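AbiEi antitoxin C-terminal domain-containing protein (Mycobacterium tuberculosis, PDB 1ZEL) is of unknown function but carries winged-helix and helix-turn-helix features and probably binds DNA, with a C-terminal domain of the AbiEi antitoxin family. Local coordinates at residues A[234-239]-A[276-281]; A[259-264]-A[282-287]. One frame throughout, in Å; residues are numbered along the deposited sequence.

Both contacts belong to one small three-stranded mixed sheet near the C-terminus, and their centres lie 8 Å apart. Contact 2 (259-264 with 282-287) pairs the parallel strands of that sheet, while contact 1 (234-239 with 276-281) brings the outer antiparallel strand and the turn after it against helix 228-240. Y236 and D285 join the two: Y236 OH stands 2.6 Å from D285 OD2, a probable hydrogen bond, and Y236 CB packs 3.7 Å from L283 CD1. The backbones meet as well, A278 N lying 2.7 Å from L283 O. The sodium site of R167, D209 and D213 includes no residue of either contact.

Contact 1: residues A[234-239]-A[276-281]; sequences ASYLLD and VWAPEY
Helix 228-240 faces the end of strand 276-278 and the turn after it, coming nearest where the CA atoms of Y236 and Y281 stand 6.4 Å apart; Y281 N bonds back to A278 O to close the turn. Y281 lays its ring against the helix backbone. One face receives the CH of Y236, its CA 4.2 Å from the centroid of the Y281 ring and only 8° off the ring normal, a clear CH-pi contact. On the same side S235 CB sits 3.7 Å from Y281 CD2, and E280 CB lies over the opposite face, toward the rim. The phenol end runs on to D239, where Y281 OH donates to D239 OD2 at 2.5 Å, unusually short, so that the exact length is doubtful. The oxygen lies at the ring edge, near its plane, while the carboxylate itself is turned 79° from the ring. D239 can offer it because its CG is anti to the backbone N (chi1 -165°), carrying the acid out from the helix toward the phenol. The two tyrosines cross at about a right angle: Y281 CD1 meets the edge of the Y236 ring, 3.9 Å from Y236 CD1. A278 fills in beside them, its CB 3.7 Å from Y236 CE1 in an oblique approach. Beyond this apolar patch the Y236 hydroxyl bonds to D285, on the middle strand of the sheet, and S235 OG returns to W231 O in its own helix. Helix 244-251 packs on S235 and Y281 through L251, helix 288-296 touches Y236 and V276 through V289, and helices 183-192 and 216-223 line A234, on the side of helix 228-240 turned from the strand.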
loop_
_atom_site.group_PDB
_atom_site.type_symbol
_atom_site.label_atom_id
_atom_site.label_comp_id
_atom_site.label_asym_id
_atom_site.label_seq_id
_atom_site.Cartn_x
_atom_site.Cartn_y
_atom_site.Cartn_z
ATOM N N ALA A 234 5.556 -13.566 14.635
ATOM C CA ALA A 234 6.334 -13.674 13.392
ATOM C C ALA A 234 6.944 -15.051 13.276
ATOM O O ALA A 234 7.000 -15.638 12.190
ATOM C CB ALA A 234 7.444 -12.605 13.353
ATOM N N SER A 235 7.425 -15.560 14.406
ATOM C CA SER A 235 8.042 -16.876 14.429
ATOM C C SER A 235 7.023 -17.970 14.157
ATOM O O SER A 235 7.314 -18.938 13.435
ATOM C CB SER A 235 8.780 -17.121 15.742
ATOM O OG SER A 235 9.739 -16.108 15.936
ATOM N N TYR A 236 5.825 -17.809 14.720
ATOM C CA TYR A 236 4.708 -18.703 14.438
ATOM C C TYR A 236 4.266 -18.678 12.961
ATOM O O TYR A 236 3.851 -19.703 12.411
ATOM C CB TYR A 236 3.517 -18.318 15.317
ATOM C CG TYR A 236 2.328 -19.220 15.132
ATOM C CD1 TYR A 236 2.365 -20.541 15.563
ATOM C CD2 TYR A 236 1.155 -18.750 14.544
ATOM C CE1 TYR A 236 1.270 -21.386 15.410
ATOM C CE2 TYR A 236 0.054 -19.595 14.380
ATOM C CZ TYR A 236 0.121 -20.906 14.810
ATOM O OH TYR A 236 -0.972 -21.732 14.658
ATOM N N LEU A 237 4.325 -17.508 12.327
ATOM C CA LEU A 237 4.084 -17.424 10.867
ATOM C C LEU A 237 5.121 -18.235 10.073
ATOM O O LEU A 237 4.770 -18.965 9.129
ATOM C CB LEU A 237 4.008 -15.944 10.394
ATOM C CG LEU A 237 2.737 -15.169 10.841
ATOM C CD1 LEU A 237 2.845 -13.693 10.449
ATOM C CD2 LEU A 237 1.428 -15.762 10.280
ATOM N N LEU A 238 6.387 -18.180 10.478
ATOM C CA LEU A 238 7.387 -19.031 9.827
ATOM C C LEU A 238 7.008 -20.496 9.946
ATOM O O LEU A 238 7.094 -21.232 8.969
ATOM C CB LEU A 238 8.796 -18.802 10.370
ATOM C CG LEU A 238 9.453 -17.442 10.089
ATOM C CD1 LEU A 238 10.926 -17.440 10.463
ATOM C CD2 LEU A 238 9.289 -17.037 8.650
ATOM N N ASP A 239 6.602 -20.891 11.157
ATOM C CA ASP A 239 6.195 -22.259 11.468
ATOM C C ASP A 239 5.020 -22.648 10.579
ATOM O O ASP A 239 5.049 -23.677 9.905
ATOM C CB ASP A 239 5.817 -22.332 12.966
ATOM C CG ASP A 239 5.722 -23.765 13.489
ATOM O OD1 ASP A 239 4.786 -24.458 13.098
ATOM O OD2 ASP A 239 6.597 -24.183 14.286
ATOM N N VAL A 276 -5.823 -22.787 18.683
ATOM C CA VAL A 276 -4.780 -23.809 18.745
ATOM C C VAL A 276 -3.703 -23.248 19.658
ATOM O O VAL A 276 -3.471 -22.049 19.645
ATOM C CB VAL A 276 -4.114 -23.973 17.352
ATOM C CG1 VAL A 276 -2.930 -24.964 17.407
ATOM C CG2 VAL A 276 -5.142 -24.396 16.322
ATOM N N TRP A 277 -3.054 -24.107 20.436
ATOM C CA TRP A 277 -1.992 -23.698 21.357
ATOM C C TRP A 277 -0.661 -24.075 20.751
ATOM O O TRP A 277 -0.465 -25.226 20.386
ATOM C CB TRP A 277 -2.188 -24.404 22.706
ATOM C CG TRP A 277 -1.030 -24.399 23.721
ATOM C CD1 TRP A 277 -0.474 -25.497 24.324
ATOM C CD2 TRP A 277 -0.354 -23.264 24.263
ATOM N NE1 TRP A 277 0.515 -25.114 25.205
ATOM C CE2 TRP A 277 0.603 -23.747 25.188
ATOM C CE3 TRP A 277 -0.447 -21.873 24.043
ATOM C CZ2 TRP A 277 1.459 -22.896 25.900
ATOM C CZ3 TRP A 277 0.396 -21.026 24.763
ATOM C CH2 TRP A 277 1.346 -21.542 25.673
ATOM N N ALA A 278 0.240 -23.099 20.642
ATOM C CA ALA A 278 1.595 -23.329 20.168
ATOM C C ALA A 278 2.646 -23.012 21.254
ATOM O O ALA A 278 3.176 -21.895 21.315
ATOM C CB ALA A 278 1.839 -22.494 18.886
ATOM N N PRO A 279 2.948 -23.985 22.128
ATOM C CA PRO A 279 3.820 -23.693 23.269
ATOM C C PRO A 279 5.249 -23.263 22.865
ATOM O O PRO A 279 5.912 -22.553 23.628
ATOM C CB PRO A 279 3.822 -25.015 24.050
ATOM C CG PRO A 279 3.492 -26.063 23.019
ATOM C CD PRO A 279 2.495 -25.391 22.132
ATOM N N GLU A 280 5.699 -23.671 21.675
ATOM C CA GLU A 280 7.002 -23.284 21.144
ATOM C C GLU A 280 7.127 -21.754 21.057
ATOM O O GLU A 280 8.210 -21.203 21.156
ATOM C CB GLU A 280 7.197 -23.920 19.759
ATOM C CG GLU A 280 7.009 -25.462 19.710
ATOM C CD GLU A 280 5.543 -25.935 19.635
ATOM O OE1 GLU A 280 4.630 -25.104 19.427
ATOM O OE2 GLU A 280 5.299 -27.161 19.779
ATOM N N TYR A 281 5.987 -21.077 20.871
ATOM C CA TYR A 281 5.967 -19.618 20.686
ATOM C C TYR A 281 5.163 -18.916 21.764
ATOM O O TYR A 281 4.927 -17.699 21.687
ATOM C CB TYR A 281 5.441 -19.262 19.285
ATOM C CG TYR A 281 6.106 -20.099 18.234
ATOM C CD1 TYR A 281 5.483 -21.240 17.724
ATOM C CD2 TYR A 281 7.403 -19.820 17.820
ATOM C CE1 TYR A 281 6.132 -22.044 16.777
ATOM C CE2 TYR A 281 8.052 -20.619 16.884
ATOM C CZ TYR A 281 7.409 -21.737 16.374
ATOM O OH TYR A 281 8.049 -22.525 15.434
#

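Contact 2: residues A[259-264]-A[282-287]; sequences MPVTRF and QLVDEL
F264, with CG anti to its backbone N (chi1 -155°), and L287, whose CG is likewise anti, send their side chains to one meeting point beyond the strand ends: L287 CD2 touches F264 CE2 at 3.5 Å, oblique to the ring. L283 CD2 packs against F264 CB from the neighbouring strand, and L283 also lies alongside T262, the two pointing the same way. Four backbone bonds tie the strands in alternation. T262 N reaches Q282 O at 2.9 Å, and V284 N donates to T262 O at 2.8 Å; F264 N donates to V284 O, and E286 N to F264 O in a more bent bond (148° at the hydrogen). On the face of R263 and V284, V284 CG2 meets V261 CG1 of the preceding loop, 3.9 Å away. In the conformer modelled here R263 NE comes 3.5 Å from E286 OE2, a long and doubtful salt bridge at the guanidinium edge, the planes 47° apart. H268 holds the other carboxylate oxygen of E286. At the start of the pair, M259 CE closes on Q282 CG at 3.5 Å.

D285 OD1 accepts from L287 N at 3.0 Å, met from above the carboxylate plane: an Asx turn. Further bonds from V288 N and V289 N tie D285 to the start of helix 288-296, with L287 at the N-cap position; OD2 is shared with Y236. The face of T262, L283, F264 and D285 is buried, T262 lying against S229 and R233 of helix 228-240. Strands 262-264 and 283-285 form the parallel half of a mixed three-stranded sheet; on the other edge of 283-285, Q282 and L283 face A278 as a G1 beta bulge in the antiparallel pairing.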
loop_
_atom_site.group_PDB
_atom_site.type_symbol
_atom_site.label_atom_id
_atom_site.label_comp_id
_atom_site.label_asym_id
_atom_site.label_seq_id
_atom_site.Cartn_x
_atom_site.Cartn_y
_atom_site.Cartn_z
ATOM N N MET A 259 8.623 -14.620 28.327
ATOM C CA MET A 259 7.708 -14.621 27.221
ATOM C C MET A 259 6.303 -14.869 27.735
ATOM O O MET A 259 5.901 -16.015 27.898
ATOM C CB MET A 259 8.135 -15.727 26.261
ATOM C CG MET A 259 7.685 -15.551 24.865
ATOM S SD MET A 259 8.815 -16.342 23.718
ATOM C CE MET A 259 8.476 -18.056 24.035
ATOM N N PRO A 260 5.551 -13.791 28.018
ATOM C CA PRO A 260 4.118 -13.920 28.344
ATOM C C PRO A 260 3.373 -14.658 27.237
ATOM O O PRO A 260 3.839 -14.671 26.098
ATOM C CB PRO A 260 3.655 -12.456 28.413
ATOM C CG PRO A 260 4.907 -11.718 28.862
ATOM C CD PRO A 260 5.995 -12.387 28.070
ATOM N N VAL A 261 2.226 -15.260 27.548
ATOM C CA VAL A 261 1.444 -15.917 26.487
ATOM C C VAL A 261 0.826 -14.821 25.616
ATOM O O VAL A 261 0.350 -13.818 26.139
ATOM C CB VAL A 261 0.353 -16.884 27.026
ATOM C CG1 VAL A 261 -0.512 -17.423 25.875
ATOM C CG2 VAL A 261 0.992 -18.043 27.785
ATOM N N THR A 262 0.865 -14.990 24.298
ATOM C CA THR A 262 0.254 -14.003 23.418
ATOM C C THR A 262 -0.844 -14.624 22.577
ATOM O O THR A 262 -0.809 -15.829 22.311
ATOM C CB THR A 262 1.312 -13.330 22.488
ATOM O OG1 THR A 262 0.762 -12.117 21.956
ATOM C CG2 THR A 262 1.685 -14.267 21.338
ATOM N N ARG A 263 -1.832 -13.812 22.191
ATOM C CA ARG A 263 -2.883 -14.268 21.285
ATOM C C ARG A 263 -2.590 -13.774 19.879
ATOM O O ARG A 263 -2.110 -12.658 19.694
ATOM C CB ARG A 263 -4.256 -13.766 21.741
ATOM C CG ARG A 263 -4.850 -14.503 22.928
ATOM C CD ARG A 263 -6.222 -13.913 23.296
ATOM N NE ARG A 263 -6.828 -14.540 24.473
ATOM C CZ ARG A 263 -6.994 -13.944 25.657
ATOM N NH1 ARG A 263 -6.600 -12.688 25.850
ATOM N NH2 ARG A 263 -7.575 -14.603 26.654
ATOM N N PHE A 264 -2.869 -14.618 18.897
ATOM C CA PHE A 264 -2.770 -14.253 17.503
ATOM C C PHE A 264 -4.203 -14.082 17.089
ATOM O O PHE A 264 -4.908 -15.057 16.902
ATOM C CB PHE A 264 -2.092 -15.347 16.659
ATOM C CG PHE A 264 -1.436 -14.811 15.405
ATOM C CD1 PHE A 264 -0.226 -15.305 14.968
ATOM C CD2 PHE A 264 -2.031 -13.775 14.680
ATOM C CE1 PHE A 264 0.387 -14.782 13.819
ATOM C CE2 PHE A 264 -1.422 -13.250 13.541
ATOM C CZ PHE A 264 -0.209 -13.748 13.123
ATOM N N GLN A 282 4.772 -19.690 22.785
ATOM C CA GLN A 282 3.849 -19.264 23.827
ATOM C C GLN A 282 2.695 -18.491 23.225
ATOM O O GLN A 282 2.432 -17.349 23.586
ATOM C CB GLN A 282 4.587 -18.469 24.930
ATOM C CG GLN A 282 5.629 -19.336 25.718
ATOM C CD GLN A 282 4.955 -20.368 26.600
ATOM O OE1 GLN A 282 4.257 -20.012 27.541
ATOM N NE2 GLN A 282 5.133 -21.651 26.284
ATOM N N LEU A 283 2.014 -19.138 22.284
ATOM C CA LEU A 283 1.045 -18.458 21.464
ATOM C C LEU A 283 -0.246 -19.239 21.378
ATOM O O LEU A 283 -0.243 -20.453 21.127
ATOM C CB LEU A 283 1.649 -18.260 20.058
ATOM C CG LEU A 283 0.891 -17.451 19.032
ATOM C CD1 LEU A 283 1.887 -16.734 18.190
ATOM C CD2 LEU A 283 0.047 -18.354 18.186
ATOM N N VAL A 284 -1.347 -18.523 21.586
ATOM C CA VAL A 284 -2.687 -19.042 21.332
ATOM C C VAL A 284 -3.122 -18.461 19.970
ATOM O O VAL A 284 -3.261 -17.249 19.817
ATOM C CB VAL A 284 -3.671 -18.631 22.446
ATOM C CG1 VAL A 284 -5.088 -19.062 22.088
ATOM C CG2 VAL A 284 -3.243 -19.283 23.788
ATOM N N ASP A 285 -3.292 -19.337 18.989
ATOM C CA ASP A 285 -3.657 -18.922 17.649
ATOM C C ASP A 285 -5.175 -18.959 17.471
ATOM O O ASP A 285 -5.766 -20.027 17.409
ATOM C CB ASP A 285 -2.959 -19.817 16.606
ATOM C CG ASP A 285 -3.297 -19.431 15.161
ATOM O OD1 ASP A 285 -3.745 -18.294 14.927
ATOM O OD2 ASP A 285 -3.119 -20.278 14.252
ATOM N N GLU A 286 -5.785 -17.776 17.382
ATOM C CA GLU A 286 -7.224 -17.648 17.159
ATOM C C GLU A 286 -7.535 -17.240 15.728
ATOM O O GLU A 286 -8.699 -17.018 15.350
ATOM C CB GLU A 286 -7.800 -16.643 18.149
ATOM C CG GLU A 286 -7.510 -17.041 19.573
ATOM C CD GLU A 286 -8.025 -16.075 20.614
ATOM O OE1 GLU A 286 -8.518 -14.979 20.256
ATOM O OE2 GLU A 286 -7.940 -16.431 21.810
ATOM N N LEU A 287 -6.496 -17.211 14.907
ATOM C CA LEU A 287 -6.604 -16.610 13.592
ATOM C C LEU A 287 -6.134 -17.482 12.434
ATOM O O LEU A 287 -6.909 -17.771 11.544
ATOM C CB LEU A 287 -5.868 -15.269 13.576
ATOM C CG LEU A 287 -5.702 -14.500 12.261
ATOM C CD1 LEU A 287 -7.038 -14.005 11.768
ATOM C CD2 LEU A 287 -4.778 -13.334 12.554
#